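Local coordinates for protein putative short-chain dehydrogenase/reductase (Burkholderia xenovorans, PDB 5JY1) that binds NAD in a Rossmann fold, belongs to the short-chain dehydrogenase/reductase family and probably acts as an oxidoreductase, perhaps on 3-oxoacyl-[acyl-carrier-protein] substrates, at residues Y150-D153 against T154-A158. Residues are numbered along the deposited sequence; the frame is centred on the assembly and turned at random.
With NAD (nicotinamide-adenine-dinucleotide), chain E.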
# COMPACT_ATOMS: atom_id res chain seq x y z
N TYR A 150 14.86 -4.54 -0.73
CA TYR A 150 14.12 -4.70 -1.97
C TYR A 150 14.32 -3.41 -2.76
O TYR A 150 15.37 -2.77 -2.61
CB TYR A 150 12.64 -5.07 -1.70
CG TYR A 150 11.71 -3.96 -1.27
CD1 TYR A 150 11.83 -3.35 -0.03
CD2 TYR A 150 10.66 -3.56 -2.10
CE1 TYR A 150 10.95 -2.34 0.37
CE2 TYR A 150 9.78 -2.57 -1.72
CZ TYR A 150 9.93 -1.96 -0.49
OH TYR A 150 9.05 -0.97 -0.14
N SER A 151 13.38 -3.02 -3.61
CA SER A 151 13.62 -1.88 -4.47
C SER A 151 12.31 -1.20 -4.83
O SER A 151 11.27 -1.84 -4.99
CB SER A 151 14.36 -2.29 -5.76
OG SER A 151 14.49 -1.17 -6.63
N ILE A 152 12.39 0.13 -4.99
CA ILE A 152 11.28 0.90 -5.54
C ILE A 152 10.88 0.39 -6.92
O ILE A 152 9.72 0.56 -7.33
CB ILE A 152 11.67 2.40 -5.58
CG1 ILE A 152 10.47 3.27 -5.98
CG2 ILE A 152 12.80 2.64 -6.56
CD1 ILE A 152 10.76 4.74 -5.89
N ASP A 153 11.80 -0.27 -7.64
CA ASP A 153 11.46 -0.83 -8.95
C ASP A 153 10.34 -1.86 -8.85
O ASP A 153 9.60 -2.06 -9.83
CB ASP A 153 12.70 -1.48 -9.58
CG ASP A 153 13.71 -0.47 -10.10
OD1 ASP A 153 13.46 0.76 -10.06
OD2 ASP A 153 14.77 -0.93 -10.58
N THR A 154 10.22 -2.56 -7.71
CA THR A 154 9.14 -3.54 -7.55
C THR A 154 7.78 -2.88 -7.49
O THR A 154 6.77 -3.56 -7.69
CB THR A 154 9.29 -4.36 -6.27
OG1 THR A 154 9.06 -3.52 -5.13
CG2 THR A 154 10.67 -4.95 -6.17
N GLU A 155 7.74 -1.59 -7.17
CA GLU A 155 6.50 -0.85 -7.03
C GLU A 155 6.15 -0.04 -8.28
O GLU A 155 4.96 0.18 -8.55
CB GLU A 155 6.59 0.07 -5.80
CG GLU A 155 6.64 -0.74 -4.51
CD GLU A 155 7.31 -0.05 -3.34
OE1 GLU A 155 8.04 0.94 -3.55
OE2 GLU A 155 7.14 -0.54 -2.19
N THR A 156 7.15 0.39 -9.04
CA THR A 156 6.90 1.07 -10.30
C THR A 156 6.86 0.12 -11.48
O THR A 156 6.50 0.54 -12.58
CB THR A 156 7.95 2.15 -10.59
OG1 THR A 156 9.23 1.53 -10.81
CG2 THR A 156 8.08 3.12 -9.42
N GLY A 157 7.24 -1.15 -11.28
CA GLY A 157 7.41 -2.06 -12.40
C GLY A 157 8.43 -1.54 -13.38
O GLY A 157 8.18 -1.51 -14.59
N ALA A 158 9.59 -1.12 -12.88
CA ALA A 158 10.55 -0.39 -13.71
C ALA A 158 10.93 -1.17 -14.96
O ALA A 158 11.18 -2.38 -14.90
CB ALA A 158 11.80 -0.06 -12.90
PA NAD E . 26.59 -3.17 -5.60
O1A NAD E . 26.55 -3.73 -6.99
O2A NAD E . 27.30 -1.83 -5.50
O5B NAD E . 27.29 -4.25 -4.53
C5B NAD E . 26.90 -5.58 -4.66
C4B NAD E . 27.82 -6.45 -3.71
O4B NAD E . 27.39 -7.66 -3.73
C3B NAD E . 29.26 -6.48 -4.31
O3B NAD E . 30.21 -6.23 -3.31
C2B NAD E . 29.37 -7.89 -4.85
O2B NAD E . 30.82 -8.32 -4.96
C1B NAD E . 28.69 -8.57 -3.95
N9A NAD E . 28.28 -9.86 -4.47
C8A NAD E . 27.87 -10.11 -5.72
N7A NAD E . 27.58 -11.39 -5.81
C5A NAD E . 27.82 -11.95 -4.61
C6A NAD E . 27.69 -13.27 -4.18
N6A NAD E . 27.27 -14.53 -4.77
N1A NAD E . 27.99 -13.58 -2.93
C2A NAD E . 28.43 -12.60 -2.07
N3A NAD E . 28.57 -11.31 -2.49
C4A NAD E . 28.25 -11.00 -3.78
O3 NAD E . 25.03 -3.03 -5.07
PN NAD E . 24.29 -1.75 -4.37
O1N NAD E . 23.98 -0.72 -5.44
O2N NAD E . 25.13 -1.09 -3.26
O5D NAD E . 22.85 -2.32 -3.78
C5D NAD E . 22.86 -3.11 -2.60
C4D NAD E . 21.41 -3.59 -2.27
O4D NAD E . 20.55 -2.57 -2.35
C3D NAD E . 20.97 -4.60 -3.34
O3D NAD E . 20.20 -5.56 -2.82
C2D NAD E . 20.15 -3.73 -4.32
O2D NAD E . 19.27 -4.64 -5.10
C1D NAD E . 19.50 -2.90 -3.53
N1N NAD E . 19.13 -1.66 -4.18
C2N NAD E . 20.06 -0.68 -4.38
C3N NAD E . 19.70 0.52 -5.01
C7N NAD E . 20.72 1.61 -5.24
O7N NAD E . 20.37 2.72 -5.62
N7N NAD E . 22.09 1.36 -5.03
C4N NAD E . 18.41 0.71 -5.43
C5N NAD E . 17.49 -0.26 -5.22
C6N NAD E . 17.85 -1.46 -4.58
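Tyr-150 points an edge of its ring at Thr-154 and Glu-155, whose OG1 and OE2 lie in the ring plane, with CD2 3.4 Å from Thr-154 OG1. Its OH donates to Glu-155 OE2 at 2.8 Å. The bond arrives on the syn side, 31° out of the carboxylate plane, and ring and carboxylate stand nearly perpendicular. Glu-155 OE1 is taken by His-252, so both carboxylate oxygens are held, which should hold the group's rotation. Thr-154 turns OG1 back between its backbone N and carbonyl carbon (chi1 69°). There OG1 donates to Ser-151 O at 2.8 Å, almost in line with the C=O. Thr-154 N reaches the same oxygen from above the carbonyl plane, so two donors grip it. Ser-151 OG accepts from Asp-153 N at 3.0 Å and caps the short helix 153-156. Past the helix, Ala-158 N donates back to Asp-153 O at 3.2 Å, and Ala-158 CB lies 3.4 Å from Asp-153 OD1. Asp-153 OD2 is hydrogen-bonded to His-161.

This is the turn after strand 144-149 of the Rossmann fold. Ser-151 OG lies 3.4 Å from NAD C5N and the Ser-151 side chain touches Tyr-164, probably at the place of the family's catalytic serine. The capping bond and the doubly held carbonyl probably position that hydroxyl beside the nicotinamide.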